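Local coordinates for protein glyoxylate reductase (Paecilomyces sp. J18, PDB 3WNV) that probably catalyses the NAD(P)H-dependent reduction of glyoxylate to glycolate, as a member of the D-isomer-specific 2-hydroxyacid dehydrogenase family, at residues F67-I72 with N91-A96; K38-C43 with I72-K77; A110-T115 with G163-E168. One frame throughout, in Å; residues are numbered along the deposited sequence.

Contact 1: residues F67-I72 with N91-A96; sequences FDRELI and NIDVDA
Phe67 and Ile92 form a single backbone bridge where two loops of the domain built on the five-stranded parallel sheet turn into the neighbouring helices 69-74 and 94-99. The pattern is that of a parallel bridge: Asp93 N gives a straight bond to Phe67 O (2.9 Å, 168°), and Phe67 N makes a weak, bent one to Asn91 O. Between them, Ile92 CA lies 3.4 Å from Phe67 O in a CA-H...O contact. One residue further along each loop stands an N-cap. Asp68 OD1 accepts from Leu71 N, nearly along the C-O bond; Asp93 OD1 accepts from Ala96 N at 3.0 Å, but from above the carboxylate plane. Asp68 also pairs with Arg36.

The Asp93 carboxylate is swung opposite the backbone N (chi1 -174°), which sets its second oxygen beside the start of helix 69-74. OD2 does not reach the guanidinium of Arg69 directly, NE being 4.1 Å from OD2, and the two planes are turned 80° apart. One water joins OD2 to Arg69 N and another joins it to Arg69 NE, the latter in the guanidinium plane. Over one guanidinium face sits the methyl of Ala96, with NH2 of Arg69 3.8 Å from Ala96 CB, while NH1 is paired with Glu99 on helix 94-99. Deeper in, Ile72 CD1 packs on Ala96 CB at 4.0 Å and approaches Asp93 O.

Asp93 thus spends one carboxylate oxygen on its own helix start and the other on a link through two waters to the adjacent one. Arg69, already paired with Glu99, probably adds a longer-range attraction to this carboxylate. The loops are joined by backbone bonds, and the helix starts by water bridges and the Ile72-Ala96 packing.

Contact 2: residues K38-C43 with I72-K77; sequences KFLENC and ISALPK
Cys43 and Leu40 meet Ala74 and Leu75 in an apolar helix-to-helix contact near the surface of the five-stranded domain, where helix 36-45 lies beside the end of helix 69-74. No hydrogen bond crosses it. At its middle, Cys43 CB lies 3.5 Å from the carbonyl oxygen of Ala74, the last helical residue, so the flank of one helix covers the backbone that closes the other. Leu75 N still bonds back to Ile72 O (3.1 Å), after which Leu75 leaves the helical conformation and the chain runs off through Pro76.

On one side of this point, methyl meets methyl: Leu40 CD2 touches Ala74 CB at 3.8 Å. On the other, the side chain of Leu75, which starts out away from helix 36-45, brings CD2 back to it. That methyl comes to the edge of the Phe39 ring, near the ring plane, with CE2 and CZ both 4.0 Å from Leu75 CD2. A trans first torsion in Phe39 (chi1 -179°) lays the ring alongside Cys43, its edge toward Leu75. The same methyl is 4.2 Å from Cys43 SG, and the flank of the sulfur lies loosely beside the proline ring, Cys43 SG to Pro76 CD being 4.4 Å. Leu75 CD2 thus packs into the angle between the Phe39 ring edge and the Cys43 sulfur.

Inward, Phe39 continues onto Leu7 and Ile9 of strand 5-9 and meets Phe31 of strand 27-31 edge-to-face, so the helix contact merges with the packing on the sheet. Pro76 rests against Tyr48 and Asp49 in the loop before strand 51-57. Ile72, on the far side of helix 69-74, turns to Ala96 and Ala97, which places this helix between helices 36-45 and 94-99.

Contact 3: residues A110-T115 with G163-E168; sequences AVNNAT and GGIGRE
Asn112 and Ile165 make the tight half of this contact, where the start of helix 112-127 presses on the start of helix 164-175. The Asn112 amide lies against the backbone of Gly164, with ND2 3.4 Å from Gly164 CA, an approach made possible by the lack of a side chain there. Its OD1 is 3.4 Å from Ile165 CG1. Ile165 spreads both branches over the neighbouring turn: CD1 touches Val111 CG2 (3.8 Å), and CG2 meets Thr115 CG2 at the same spacing, the two side chains crossing at about a right angle. Thr115 is held in turn by its hydroxyl, which donates to Val111 O alongside its own backbone N-H.

The other half is looser and polar. Glu168, its chain bent at chi2 (-66°), packs its CG on Asn112 CB, while its carboxylate meets Asn112 ND2 only through a water bound to OE2. Asn113 OD1 and Glu168 OE1 are both acceptors, 3.5 Å apart, the amide and carboxylate planes being 74° apart. Arg172 bonds to Asn113 OD1 and forms a salt bridge with Glu168 OE1, which probably offsets this meeting of acceptors; Arg171 also pairs with OE1.

Val111, about 4 Å from a sulfate probably from the crystallisation liquor, also touches Ala87, in the loop after strand 81-85 of the five-stranded domain. Gly161 and Gly163 lie in the turn from strand 156-160 to helix 164-175 and Gly166 in its first turn, consistent with the GxGxxG motif of a Rossmann dinucleotide-binding domain.

Overall arrangement
Contacts 1 and 2 belong to the five-stranded domain and share helix 69-74: contact 1 holds its start, contact 2 its end, and Ile72 lies in both ranges but packs across contact 1 alone. They touch through Leu71 packing on Phe39 and Leu40. Their chemistry differs, capping bonds, a backbone bridge and waters in contact 1 against largely apolar packing without hydrogen bonds in contact 2, the most peripheral of the three. Contact 3 lies nearest the centre of the chain, about 26 Å from contact 1 and 34 Å from contact 2 between centres, and touches neither. All three are partly buried, but only contact 3 involves the seven-stranded nucleotide-binding domain, combining an apolar side with a water-linked polar one.

Contact 1: residues F67-I72 with N91-A96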
loop_
_atom_site.group_PDB
_atom_site.type_symbol
_atom_site.label_atom_id
_atom_site.label_comp_id
_atom_site.label_asym_id
_atom_site.label_seq_id
_atom_site.Cartn_x
_atom_site.Cartn_y
_atom_site.Cartn_z
ATOM N N PHE A 67 -9.456 -9.455 8.561
ATOM C CA PHE A 67 -9.327 -9.734 9.964
ATOM C C PHE A 67 -9.955 -8.556 10.703
ATOM O O PHE A 67 -9.303 -7.826 11.480
ATOM C CB PHE A 67 -7.855 -9.949 10.322
ATOM C CG PHE A 67 -7.409 -11.389 10.192
ATOM C CD1 PHE A 67 -7.698 -12.118 9.042
ATOM C CD2 PHE A 67 -6.696 -11.995 11.204
ATOM C CE1 PHE A 67 -7.300 -13.447 8.919
ATOM C CE2 PHE A 67 -6.277 -13.333 11.090
ATOM C CZ PHE A 67 -6.595 -14.055 9.938
ATOM N N ASP A 68 -11.251 -8.405 10.472
ATOM C CA ASP A 68 -12.061 -7.390 11.173
ATOM C C ASP A 68 -12.506 -7.835 12.565
ATOM O O ASP A 68 -12.126 -8.908 13.049
ATOM C CB ASP A 68 -13.273 -6.994 10.330
ATOM C CG ASP A 68 -14.124 -8.184 9.908
ATOM O OD1 ASP A 68 -14.024 -9.283 10.502
ATOM O OD2 ASP A 68 -14.924 -8.013 8.969
ATOM N N ARG A 69 -13.304 -7.006 13.226
ATOM C CA ARG A 69 -13.707 -7.322 14.596
ATOM C C ARG A 69 -14.374 -8.693 14.686
ATOM O O ARG A 69 -14.111 -9.451 15.605
ATOM C CB ARG A 69 -14.578 -6.189 15.161
ATOM C CG ARG A 69 -15.214 -6.461 16.518
ATOM C CD ARG A 69 -15.812 -5.150 17.102
ATOM N NE ARG A 69 -14.734 -4.228 17.451
ATOM C CZ ARG A 69 -14.112 -4.238 18.629
ATOM N NH1 ARG A 69 -14.465 -5.121 19.550
ATOM N NH2 ARG A 69 -13.118 -3.380 18.878
ATOM N N GLU A 70 -15.208 -9.035 13.707
ATOM C CA GLU A 70 -15.926 -10.308 13.741
ATOM C C GLU A 70 -15.000 -11.515 13.683
ATOM O O GLU A 70 -15.204 -12.510 14.382
ATOM C CB GLU A 70 -16.858 -10.401 12.538
ATOM C CG GLU A 70 -17.462 -11.784 12.326
ATOM C CD GLU A 70 -18.147 -11.920 10.962
ATOM O OE1 GLU A 70 -18.188 -10.931 10.211
ATOM O OE2 GLU A 70 -18.636 -13.022 10.635
ATOM N N LEU A 71 -14.023 -11.457 12.787
ATOM C CA LEU A 71 -13.112 -12.582 12.635
ATOM C C LEU A 71 -12.211 -12.650 13.861
ATOM O O LEU A 71 -12.005 -13.742 14.414
ATOM C CB LEU A 71 -12.315 -12.477 11.327
ATOM C CG LEU A 71 -11.388 -13.680 11.085
ATOM C CD1 LEU A 71 -11.301 -13.977 9.581
ATOM C CD2 LEU A 71 -9.975 -13.384 11.635
ATOM N N ILE A 72 -11.704 -11.505 14.317
ATOM C CA ILE A 72 -10.848 -11.509 15.525
ATOM C C ILE A 72 -11.579 -12.126 16.700
ATOM O O ILE A 72 -10.979 -12.881 17.486
ATOM C CB ILE A 72 -10.240 -10.095 15.815
ATOM C CG1 ILE A 72 -9.191 -9.782 14.748
ATOM C CG2 ILE A 72 -9.602 -9.966 17.224
ATOM C CD1 ILE A 72 -8.784 -8.342 14.689
ATOM N N ASN A 91 -6.876 -4.044 6.330
ATOM C CA ASN A 91 -7.771 -5.221 6.461
ATOM C C ASN A 91 -7.630 -5.972 7.812
ATOM O O ASN A 91 -8.157 -7.081 8.009
ATOM C CB ASN A 91 -7.572 -6.177 5.288
ATOM C CG ASN A 91 -6.127 -6.463 5.037
ATOM O OD1 ASN A 91 -5.293 -6.416 5.974
ATOM N ND2 ASN A 91 -5.788 -6.691 3.774
ATOM N N ILE A 92 -6.917 -5.361 8.755
ATOM C CA ILE A 92 -6.911 -5.861 10.132
ATOM C C ILE A 92 -7.482 -4.777 11.056
ATOM O O ILE A 92 -7.067 -3.612 10.984
ATOM C CB ILE A 92 -5.501 -6.145 10.601
ATOM C CG1 ILE A 92 -4.803 -7.077 9.624
ATOM C CG2 ILE A 92 -5.502 -6.696 12.045
ATOM C CD1 ILE A 92 -3.357 -7.389 10.019
ATOM N N ASP A 93 -8.415 -5.154 11.926
ATOM C CA ASP A 93 -8.928 -4.225 12.918
ATOM C C ASP A 93 -7.989 -4.242 14.103
ATOM O O ASP A 93 -8.124 -5.059 15.030
ATOM C CB ASP A 93 -10.313 -4.675 13.339
ATOM C CG ASP A 93 -10.995 -3.687 14.269
ATOM O OD1 ASP A 93 -10.302 -2.970 15.051
ATOM O OD2 ASP A 93 -12.239 -3.648 14.222
ATOM N N VAL A 94 -7.018 -3.343 14.081
ATOM C CA VAL A 94 -6.011 -3.298 15.130
ATOM C C VAL A 94 -6.545 -3.136 16.566
ATOM O O VAL A 94 -6.097 -3.819 17.474
ATOM C CB VAL A 94 -4.924 -2.256 14.807
ATOM C CG1 VAL A 94 -3.914 -2.172 15.954
ATOM C CG2 VAL A 94 -4.238 -2.594 13.453
ATOM N N ASP A 95 -7.496 -2.234 16.801
ATOM C CA ASP A 95 -8.067 -2.134 18.132
ATOM C C ASP A 95 -8.769 -3.416 18.597
ATOM O O ASP A 95 -8.662 -3.804 19.778
ATOM C CB ASP A 95 -9.035 -0.940 18.219
ATOM C CG ASP A 95 -8.314 0.400 18.119
ATOM O OD1 ASP A 95 -7.070 0.416 18.204
ATOM O OD2 ASP A 95 -8.985 1.442 17.970
ATOM N N ALA A 96 -9.507 -4.080 17.700
ATOM C CA ALA A 96 -10.103 -5.377 18.114
ATOM C C ALA A 96 -9.022 -6.376 18.546
ATOM O O ALA A 96 -9.173 -7.102 19.568
ATOM C CB ALA A 96 -10.998 -5.976 16.985
HETATM O O HOH W 1 -13.621 -4.418 12.309
HETATM O O HOH W 2 -14.258 -2.222 15.313
#

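Contact 2: residues K38-C43 with I72-K77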
loop_
_atom_site.group_PDB
_atom_site.type_symbol
_atom_site.label_atom_id
_atom_site.label_comp_id
_atom_site.label_asym_id
_atom_site.label_seq_id
_atom_site.Cartn_x
_atom_site.Cartn_y
_atom_site.Cartn_z
ATOM N N LYS A 38 -15.485 -21.333 5.988
ATOM C CA LYS A 38 -14.704 -22.496 6.379
ATOM C C LYS A 38 -13.596 -22.127 7.376
ATOM O O LYS A 38 -13.302 -22.907 8.284
ATOM C CB LYS A 38 -14.094 -23.136 5.139
ATOM C CG LYS A 38 -13.199 -24.327 5.412
ATOM C CD LYS A 38 -13.992 -25.539 5.804
ATOM C CE LYS A 38 -13.127 -26.784 5.691
ATOM N NZ LYS A 38 -11.701 -26.475 6.044
ATOM N N PHE A 39 -12.979 -20.959 7.206
ATOM C CA PHE A 39 -11.999 -20.506 8.192
ATOM C C PHE A 39 -12.678 -20.366 9.554
ATOM O O PHE A 39 -12.187 -20.889 10.557
ATOM C CB PHE A 39 -11.279 -19.228 7.763
ATOM C CG PHE A 39 -10.258 -18.765 8.762
ATOM C CD1 PHE A 39 -9.013 -19.380 8.827
ATOM C CD2 PHE A 39 -10.554 -17.751 9.670
ATOM C CE1 PHE A 39 -8.088 -18.985 9.777
ATOM C CE2 PHE A 39 -9.625 -17.362 10.628
ATOM C CZ PHE A 39 -8.391 -17.980 10.669
ATOM N N LEU A 40 -13.835 -19.711 9.592
ATOM C CA LEU A 40 -14.534 -19.547 10.866
ATOM C C LEU A 40 -14.965 -20.871 11.469
ATOM O O LEU A 40 -14.910 -21.030 12.683
ATOM C CB LEU A 40 -15.707 -18.556 10.750
ATOM C CG LEU A 40 -15.384 -17.136 10.297
ATOM C CD1 LEU A 40 -16.667 -16.391 10.039
ATOM C CD2 LEU A 40 -14.555 -16.376 11.309
ATOM N N GLU A 41 -15.368 -21.829 10.629
ATOM C CA GLU A 41 -15.705 -23.171 11.099
ATOM C C GLU A 41 -14.505 -23.872 11.729
ATOM O O GLU A 41 -14.648 -24.534 12.748
ATOM C CB GLU A 41 -16.274 -24.028 9.963
ATOM C CG GLU A 41 -17.781 -23.882 9.770
ATOM C CD GLU A 41 -18.281 -24.527 8.481
ATOM O OE1 GLU A 41 -17.566 -25.398 7.930
ATOM O OE2 GLU A 41 -19.385 -24.149 8.021
ATOM N N ASN A 42 -13.323 -23.716 11.124
ATOM C CA ASN A 42 -12.112 -24.309 11.682
ATOM C C ASN A 42 -11.838 -23.724 13.050
ATOM O O ASN A 42 -11.543 -24.449 13.985
ATOM C CB ASN A 42 -10.888 -24.047 10.779
ATOM C CG ASN A 42 -10.915 -24.858 9.485
ATOM O OD1 ASN A 42 -11.782 -25.717 9.296
ATOM N ND2 ASN A 42 -9.951 -24.593 8.595
ATOM N N CYS A 43 -11.915 -22.400 13.152
ATOM C CA CYS A 43 -11.712 -21.724 14.448
ATOM C C CYS A 43 -12.641 -22.269 15.533
ATOM O O CYS A 43 -12.213 -22.568 16.663
ATOM C CB CYS A 43 -11.910 -20.205 14.295
ATOM S SG CYS A 43 -10.670 -19.338 13.348
ATOM N N ILE A 72 -11.704 -11.505 14.317
ATOM C CA ILE A 72 -10.848 -11.509 15.525
ATOM C C ILE A 72 -11.579 -12.126 16.700
ATOM O O ILE A 72 -10.979 -12.881 17.486
ATOM C CB ILE A 72 -10.240 -10.095 15.815
ATOM C CG1 ILE A 72 -9.191 -9.782 14.748
ATOM C CG2 ILE A 72 -9.602 -9.966 17.224
ATOM C CD1 ILE A 72 -8.784 -8.342 14.689
ATOM N N SER A 73 -12.893 -11.865 16.791
ATOM C CA SER A 73 -13.713 -12.372 17.876
ATOM C C SER A 73 -13.806 -13.905 17.850
ATOM O O SER A 73 -13.894 -14.534 18.895
ATOM C CB SER A 73 -15.116 -11.756 17.800
ATOM O OG SER A 73 -15.891 -12.160 18.920
ATOM N N ALA A 74 -13.759 -14.490 16.652
ATOM C CA ALA A 74 -13.748 -15.947 16.465
ATOM C C ALA A 74 -12.381 -16.615 16.679
ATOM O O ALA A 74 -12.319 -17.831 16.853
ATOM C CB ALA A 74 -14.252 -16.297 15.056
ATOM N N LEU A 75 -11.285 -15.869 16.605
ATOM C CA LEU A 75 -9.961 -16.507 16.797
ATOM C C LEU A 75 -9.865 -17.178 18.171
ATOM O O LEU A 75 -10.468 -16.720 19.133
ATOM C CB LEU A 75 -8.838 -15.479 16.637
ATOM C CG LEU A 75 -8.618 -14.896 15.241
ATOM C CD1 LEU A 75 -7.533 -13.823 15.254
ATOM C CD2 LEU A 75 -8.305 -16.011 14.198
ATOM N N PRO A 76 -9.137 -18.299 18.265
ATOM C CA PRO A 76 -8.985 -18.958 19.559
ATOM C C PRO A 76 -8.202 -18.067 20.516
ATOM O O PRO A 76 -7.353 -17.251 20.103
ATOM C CB PRO A 76 -8.167 -20.222 19.243
ATOM C CG PRO A 76 -8.092 -20.326 17.768
ATOM C CD PRO A 76 -8.436 -18.988 17.174
ATOM N N LYS A 77 -8.506 -18.231 21.793
ATOM C CA LYS A 77 -7.878 -17.453 22.850
ATOM C C LYS A 77 -6.348 -17.597 22.873
ATOM O O LYS A 77 -5.632 -16.712 23.386
ATOM C CB LYS A 77 -8.508 -17.871 24.176
ATOM C CG LYS A 77 -8.220 -17.021 25.383
ATOM C CD LYS A 77 -8.949 -17.618 26.621
ATOM C CE LYS A 77 -8.759 -16.755 27.874
ATOM N NZ LYS A 77 -9.473 -15.469 27.709
#

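Contact 3: residues A110-T115 with G163-E168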
loop_
_atom_site.group_PDB
_atom_site.type_symbol
_atom_site.label_atom_id
_atom_site.label_comp_id
_atom_site.label_asym_id
_atom_site.label_seq_id
_atom_site.Cartn_x
_atom_site.Cartn_y
_atom_site.Cartn_z
ATOM N N ALA A 110 10.515 -2.345 3.916
ATOM C CA ALA A 110 10.790 -3.284 2.884
ATOM C C ALA A 110 10.104 -2.860 1.585
ATOM O O ALA A 110 10.591 -3.146 0.553
ATOM C CB ALA A 110 10.392 -4.636 3.284
ATOM N N VAL A 111 8.962 -2.197 1.692
ATOM C CA VAL A 111 8.213 -1.810 0.490
ATOM C C VAL A 111 8.721 -0.518 -0.141
ATOM O O VAL A 111 8.312 -0.181 -1.259
ATOM C CB VAL A 111 6.700 -1.628 0.790
ATOM C CG1 VAL A 111 6.097 -2.874 1.422
ATOM C CG2 VAL A 111 6.498 -0.430 1.695
ATOM N N ASN A 112 9.619 0.206 0.534
ATOM C CA ASN A 112 9.862 1.604 0.162
ATOM C C ASN A 112 10.471 1.790 -1.234
ATOM O O ASN A 112 9.996 2.634 -2.010
ATOM C CB ASN A 112 10.798 2.296 1.177
ATOM C CG ASN A 112 10.146 2.533 2.531
ATOM O OD1 ASN A 112 8.971 2.218 2.731
ATOM N ND2 ASN A 112 10.927 3.089 3.488
ATOM N N ASN A 113 11.521 1.040 -1.540
ATOM C CA ASN A 113 12.196 1.240 -2.818
ATOM C C ASN A 113 11.289 0.877 -3.975
ATOM O O ASN A 113 11.119 1.688 -4.888
ATOM C CB ASN A 113 13.476 0.425 -2.915
ATOM C CG ASN A 113 14.632 1.081 -2.168
ATOM O OD1 ASN A 113 14.752 2.304 -2.154
ATOM N ND2 ASN A 113 15.485 0.266 -1.548
ATOM N N ALA A 114 10.696 -0.319 -3.937
ATOM C CA ALA A 114 9.895 -0.765 -5.088
ATOM C C ALA A 114 8.717 0.154 -5.372
ATOM O O ALA A 114 8.444 0.489 -6.542
ATOM C CB ALA A 114 9.397 -2.181 -4.855
ATOM N N THR A 115 7.991 0.524 -4.309
ATOM C CA THR A 115 6.823 1.378 -4.463
ATOM C C THR A 115 7.217 2.716 -5.043
ATOM O O THR A 115 6.549 3.212 -5.931
ATOM C CB THR A 115 6.160 1.645 -3.140
ATOM O OG1 THR A 115 5.746 0.384 -2.570
ATOM C CG2 THR A 115 4.913 2.505 -3.348
ATOM N N GLY A 163 6.547 9.780 4.525
ATOM C CA GLY A 163 6.969 8.705 5.396
ATOM C C GLY A 163 8.096 8.024 4.667
ATOM O O GLY A 163 8.778 8.672 3.869
ATOM N N GLY A 164 8.280 6.731 4.914
ATOM C CA GLY A 164 9.376 6.011 4.319
ATOM C C GLY A 164 9.256 5.990 2.807
ATOM O O GLY A 164 10.251 6.206 2.093
ATOM N N ILE A 165 8.050 5.721 2.308
ATOM C CA ILE A 165 7.854 5.691 0.858
ATOM C C ILE A 165 8.028 7.084 0.257
ATOM O O ILE A 165 8.717 7.232 -0.739
ATOM C CB ILE A 165 6.510 5.111 0.461
ATOM C CG1 ILE A 165 6.479 3.603 0.804
ATOM C CG2 ILE A 165 6.337 5.222 -1.059
ATOM C CD1 ILE A 165 5.063 2.996 0.847
ATOM N N GLY A 166 7.438 8.084 0.888
ATOM C CA GLY A 166 7.547 9.447 0.383
ATOM C C GLY A 166 8.968 9.953 0.313
ATOM O O GLY A 166 9.330 10.700 -0.597
ATOM N N ARG A 167 9.787 9.575 1.293
ATOM C CA ARG A 167 11.172 10.009 1.294
ATOM C C ARG A 167 11.936 9.421 0.122
ATOM O O ARG A 167 12.794 10.094 -0.459
ATOM C CB ARG A 167 11.889 9.659 2.601
ATOM C CG ARG A 167 11.758 10.688 3.697
ATOM C CD ARG A 167 12.679 10.313 4.888
ATOM N NE ARG A 167 12.258 9.063 5.545
ATOM C CZ ARG A 167 11.285 9.019 6.458
ATOM N NH1 ARG A 167 10.665 10.134 6.796
ATOM N NH2 ARG A 167 10.912 7.872 7.030
ATOM N N GLU A 168 11.647 8.165 -0.214
ATOM C CA GLU A 168 12.283 7.518 -1.362
ATOM C C GLU A 168 11.737 8.099 -2.672
ATOM O O GLU A 168 12.494 8.243 -3.650
ATOM C CB GLU A 168 12.067 6.008 -1.334
ATOM C CG GLU A 168 12.777 5.320 -0.213
ATOM C CD GLU A 168 14.306 5.377 -0.302
ATOM O OE1 GLU A 168 14.883 5.680 -1.375
ATOM O OE2 GLU A 168 14.947 5.087 0.725
HETATM O O HOH W 3 13.764 3.477 2.885
#